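Local coordinates for protein nonaheme cytochrome c (PDB 1DUW) that carries nine covalently bound heme c groups and transfers electrons, probably in partnership with a periplasmic hydrogenase system, at residues Leu172-Gln176 with Arg198-Ala202. Numbering follows the deposited sequence.
With HEC (heme c), chain J.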
ATOM      1  N   LEU A 172      -3.881  -8.853 -13.789  1.00 35.17           N
ATOM      2  CA  LEU A 172      -3.646  -9.092 -15.202  1.00 36.37           C
ATOM      3  C   LEU A 172      -2.313  -9.845 -15.291  1.00 39.49           C
ATOM      4  O   LEU A 172      -1.382  -9.453 -14.582  1.00 31.82           O
ATOM      5  CB  LEU A 172      -3.514  -7.817 -16.010  1.00 35.67           C
ATOM      6  CG  LEU A 172      -4.690  -6.948 -16.409  1.00 36.46           C
ATOM      7  CD1 LEU A 172      -4.399  -6.245 -17.729  1.00 34.76           C
ATOM      8  CD2 LEU A 172      -5.984  -7.748 -16.533  1.00 41.97           C
ATOM      9  N   THR A 173      -2.223 -10.864 -16.130  1.00 41.41           N
ATOM     10  CA  THR A 173      -0.951 -11.549 -16.290  1.00 43.51           C
ATOM     11  C   THR A 173      -0.051 -10.687 -17.179  1.00 43.70           C
ATOM     12  O   THR A 173      -0.553  -9.824 -17.913  1.00 27.24           O
ATOM     13  CB  THR A 173      -1.095 -12.910 -16.986  1.00 44.73           C
ATOM     14  OG1 THR A 173      -1.295 -12.676 -18.392  1.00 42.54           O
ATOM     15  CG2 THR A 173      -2.316 -13.658 -16.483  1.00 45.57           C
ATOM     16  N   ALA A 174       1.259 -10.942 -17.153  1.00 45.89           N
ATOM     17  CA  ALA A 174       2.160 -10.175 -18.027  1.00 48.04           C
ATOM     18  C   ALA A 174       1.843 -10.511 -19.492  1.00 43.40           C
ATOM     19  O   ALA A 174       2.140  -9.734 -20.408  1.00 36.14           O
ATOM     20  CB  ALA A 174       3.611 -10.406 -17.659  1.00 39.84           C
ATOM     21  N   MET A 175       1.201 -11.666 -19.712  1.00 41.40           N
ATOM     22  CA  MET A 175       0.763 -12.086 -21.040  1.00 40.71           C
ATOM     23  C   MET A 175      -0.444 -11.235 -21.439  1.00 38.53           C
ATOM     24  O   MET A 175      -0.901 -11.161 -22.578  1.00 35.96           O
ATOM     25  CB  MET A 175       0.396 -13.559 -21.095  1.00 42.56           C
ATOM     26  CG  MET A 175       1.553 -14.532 -20.971  1.00 44.48           C
ATOM     27  SD  MET A 175       2.690 -14.553 -22.368  1.00 51.11           S
ATOM     28  CE  MET A 175       1.557 -14.420 -23.748  1.00 33.55           C
ATOM     29  N   GLN A 176      -0.994 -10.526 -20.446  1.00 36.75           N
ATOM     30  CA  GLN A 176      -2.133  -9.672 -20.783  1.00 36.20           C
ATOM     31  C   GLN A 176      -1.676  -8.283 -21.194  1.00 34.85           C
ATOM     32  O   GLN A 176      -2.480  -7.436 -21.581  1.00 35.92           O
ATOM     33  CB  GLN A 176      -3.127  -9.651 -19.613  1.00 37.69           C
ATOM     34  CG  GLN A 176      -4.270 -10.607 -19.936  1.00 39.18           C
ATOM     35  CD  GLN A 176      -5.095 -10.998 -18.732  1.00 39.15           C
ATOM     36  OE1 GLN A 176      -6.324 -11.006 -18.834  1.00 41.85           O
ATOM     37  NE2 GLN A 176      -4.406 -11.320 -17.645  1.00 36.22           N
ATOM     38  N   ARG A 198       6.803  -7.198 -21.416  1.00 23.76           N
ATOM     39  CA  ARG A 198       6.331  -8.391 -20.712  1.00 25.95           C
ATOM     40  C   ARG A 198       7.359  -8.973 -19.756  1.00 22.92           C
ATOM     41  O   ARG A 198       6.997  -9.414 -18.658  1.00 23.87           O
ATOM     42  CB  ARG A 198       5.914  -9.446 -21.745  1.00 28.76           C
ATOM     43  CG  ARG A 198       5.304 -10.693 -21.132  1.00 29.34           C
ATOM     44  CD  ARG A 198       4.680 -11.558 -22.216  1.00 31.50           C
ATOM     45  NE  ARG A 198       3.489 -10.932 -22.803  1.00 33.67           N
ATOM     46  CZ  ARG A 198       3.145 -11.193 -24.065  1.00 34.14           C
ATOM     47  NH1 ARG A 198       3.893 -12.025 -24.784  1.00 28.81           N
ATOM     48  NH2 ARG A 198       2.073 -10.640 -24.604  1.00 32.07           N
ATOM     49  N   ARG A 199       8.636  -8.988 -20.156  1.00 21.86           N
ATOM     50  CA  ARG A 199       9.633  -9.551 -19.230  1.00 21.27           C
ATOM     51  C   ARG A 199       9.668  -8.705 -17.972  1.00 21.54           C
ATOM     52  O   ARG A 199       9.761  -9.194 -16.848  1.00 23.86           O
ATOM     53  CB  ARG A 199      11.024  -9.629 -19.853  1.00 21.79           C
ATOM     54  CG  ARG A 199      12.031 -10.416 -19.016  1.00 23.17           C
ATOM     55  CD  ARG A 199      13.451  -9.941 -19.221  1.00 25.95           C
ATOM     56  NE  ARG A 199      13.712  -8.587 -18.717  1.00 29.69           N
ATOM     57  CZ  ARG A 199      13.744  -8.309 -17.416  1.00 30.17           C
ATOM     58  NH1 ARG A 199      13.532  -9.295 -16.549  1.00 24.28           N
ATOM     59  NH2 ARG A 199      13.981  -7.080 -16.992  1.00 33.24           N
ATOM     60  N   HIS A 200       9.599  -7.378 -18.137  1.00 20.92           N
ATOM     61  CA  HIS A 200       9.627  -6.543 -16.942  1.00 20.25           C
ATOM     62  C   HIS A 200       8.504  -6.861 -15.972  1.00 19.15           C
ATOM     63  O   HIS A 200       8.692  -7.080 -14.783  1.00 25.26           O
ATOM     64  CB  HIS A 200       9.448  -5.072 -17.336  1.00 19.92           C
ATOM     65  CG  HIS A 200      10.733  -4.368 -17.583  1.00 18.64           C
ATOM     66  ND1 HIS A 200      11.519  -4.600 -18.694  1.00 16.67           N
ATOM     67  CD2 HIS A 200      11.353  -3.416 -16.842  1.00 18.37           C
ATOM     68  CE1 HIS A 200      12.582  -3.832 -18.644  1.00 16.39           C
ATOM     69  NE2 HIS A 200      12.475  -3.137 -17.550  1.00 18.47           N
ATOM     70  N   MET A 201       7.286  -6.866 -16.505  1.00 22.08           N
ATOM     71  CA  MET A 201       6.127  -7.130 -15.669  1.00 25.88           C
ATOM     72  C   MET A 201       6.198  -8.479 -14.964  1.00 27.91           C
ATOM     73  O   MET A 201       5.816  -8.654 -13.799  1.00 24.22           O
ATOM     74  CB  MET A 201       4.887  -7.093 -16.575  1.00 27.92           C
ATOM     75  CG  MET A 201       3.569  -7.216 -15.820  1.00 29.93           C
ATOM     76  SD  MET A 201       3.019  -5.588 -15.236  1.00 38.95           S
ATOM     77  CE  MET A 201       3.590  -5.717 -13.538  1.00 30.37           C
ATOM     78  N   ALA A 202       6.686  -9.463 -15.731  1.00 25.38           N
ATOM     79  CA  ALA A 202       6.724 -10.811 -15.162  1.00 29.48           C
ATOM     80  C   ALA A 202       7.757 -10.928 -14.052  1.00 29.72           C
ATOM     81  O   ALA A 202       7.501 -11.574 -13.034  1.00 28.02           O
ATOM     82  CB  ALA A 202       6.966 -11.824 -16.271  1.00 29.63           C
TER
HETATM   83 FE   HEC J 301      13.785  -1.678 -16.502  1.00 22.90          FE
HETATM   84  CHA HEC J 301      16.132  -4.202 -16.450  1.00 23.60           C
HETATM   85  CHB HEC J 301      14.848  -0.740 -19.688  1.00 21.03           C
HETATM   86  CHC HEC J 301      11.333   0.768 -16.625  1.00 20.52           C
HETATM   87  CHD HEC J 301      12.621  -2.679 -13.408  1.00 24.59           C
HETATM   88  NA  HEC J 301      15.182  -2.338 -17.808  1.00 23.11           N
HETATM   89  C1A HEC J 301      16.042  -3.379 -17.554  1.00 24.27           C
HETATM   90  C2A HEC J 301      16.910  -3.504 -18.709  1.00 23.57           C
HETATM   91  C3A HEC J 301      16.565  -2.538 -19.610  1.00 20.53           C
HETATM   92  C4A HEC J 301      15.464  -1.797 -19.041  1.00 21.33           C
HETATM   93  CMA HEC J 301      17.295  -2.211 -20.901  1.00 18.65           C
HETATM   94  CAA HEC J 301      17.739  -4.778 -18.967  1.00 28.49           C
HETATM   95  CBA HEC J 301      16.876  -6.013 -19.194  1.00 29.87           C
HETATM   96  CGA HEC J 301      15.660  -5.834 -20.071  1.00 27.81           C
HETATM   97  O1A HEC J 301      15.754  -5.253 -21.173  1.00 27.56           O
HETATM   98  O2A HEC J 301      14.586  -6.394 -19.738  1.00 33.19           O
HETATM   99  NB  HEC J 301      13.210  -0.299 -17.866  1.00 20.43           N
HETATM  100  C1B HEC J 301      13.796  -0.079 -19.086  1.00 20.57           C
HETATM  101  C2B HEC J 301      13.108   1.034 -19.712  1.00 21.37           C
HETATM  102  C3B HEC J 301      12.135   1.450 -18.856  1.00 19.52           C
HETATM  103  C4B HEC J 301      12.197   0.607 -17.681  1.00 20.98           C
HETATM  104  CMB HEC J 301      13.449   1.549 -21.088  1.00 17.73           C
HETATM  105  CAB HEC J 301      11.007   2.456 -19.010  1.00 18.40           C
HETATM  106  CBB HEC J 301      10.298   2.385 -20.358  1.00 16.13           C
HETATM  107  NC  HEC J 301      12.291  -1.097 -15.275  1.00 22.36           N
HETATM  108  C1C HEC J 301      11.429  -0.055 -15.526  1.00 21.28           C
HETATM  109  C2C HEC J 301      10.547   0.078 -14.386  1.00 21.09           C
HETATM  110  C3C HEC J 301      10.894  -0.884 -13.475  1.00 21.92           C
HETATM  111  C4C HEC J 301      11.938  -1.692 -14.090  1.00 22.47           C
HETATM  112  CMC HEC J 301       9.621   1.277 -14.302  1.00 19.46           C
HETATM  113  CAC HEC J 301      10.369  -1.168 -12.085  1.00 19.71           C
HETATM  114  CBC HEC J 301       8.927  -0.742 -11.803  1.00 22.47           C
HETATM  115  ND  HEC J 301      14.273  -3.150 -15.214  1.00 19.04           N
HETATM  116  C1D HEC J 301      13.653  -3.367 -14.011  1.00 21.84           C
HETATM  117  C2D HEC J 301      14.300  -4.503 -13.386  1.00 22.52           C
HETATM  118  C3D HEC J 301      15.423  -4.770 -14.122  1.00 20.73           C
HETATM  119  C4D HEC J 301      15.350  -3.999 -15.337  1.00 20.91           C
HETATM  120  CMD HEC J 301      13.963  -4.885 -11.962  1.00 22.84           C
HETATM  121  CAD HEC J 301      16.610  -5.652 -13.743  1.00 22.89           C
HETATM  122  CBD HEC J 301      16.438  -7.110 -14.166  1.00 24.49           C
HETATM  123  CGD HEC J 301      15.318  -7.791 -13.413  1.00 26.74           C
HETATM  124  O1D HEC J 301      15.490  -8.132 -12.221  1.00 31.66           O
HETATM  125  O2D HEC J 301      14.256  -8.033 -14.029  1.00 25.90           O
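Arg198 reaches from helix 197-208 over the short 3-10 turn 174-176, while two residues along the same helix His200 ligates a heme iron, within a cytochrome c3-like, class III multiheme domain. With CG anti to the backbone N (chi1 -176°), the arginine chain runs out extended and bends at chi3, which lets NE donate a hydrogen bond to Ala174 O at 3.0 Å. The N-H...O angle is 150°; the oxygen lies close to the guanidinium plane, whereas NE sits above the carbonyl plane, 41° out of it. Met175 comes over one face of the same guanidinium: its chain, bent at chi2 and chi3, doubles back although its CB points away from the helix, and CE rests 3.5 Å from Arg198 NH1, toward the rim. Arg198 NH2 also hydrogen-bonds to Gly177 O, so two backbone carbonyls hold the group and restrain its rotation.

On the same side of the helix, Ala174 CB packs 3.7 Å from Met201 CG and 3.9 Å from Ala202 CB. Met201 then turns its sulfur end away from the turn and lies near a second heme, which Leu172 and Gln176 also touch.

Arg199 and His200 lead away from the turn, to the heme. Arg199 joins both propionates of the heme that His200 ligates, its guanidinium donating to O2A and O2D, an arrangement that probably offsets their negative charge. His200 ND1 is held by Thr196 O, which helps orient the imidazole; His271 supplies the second axial nitrogen, and His200 NE2 stands 2.2 Å from the iron FE.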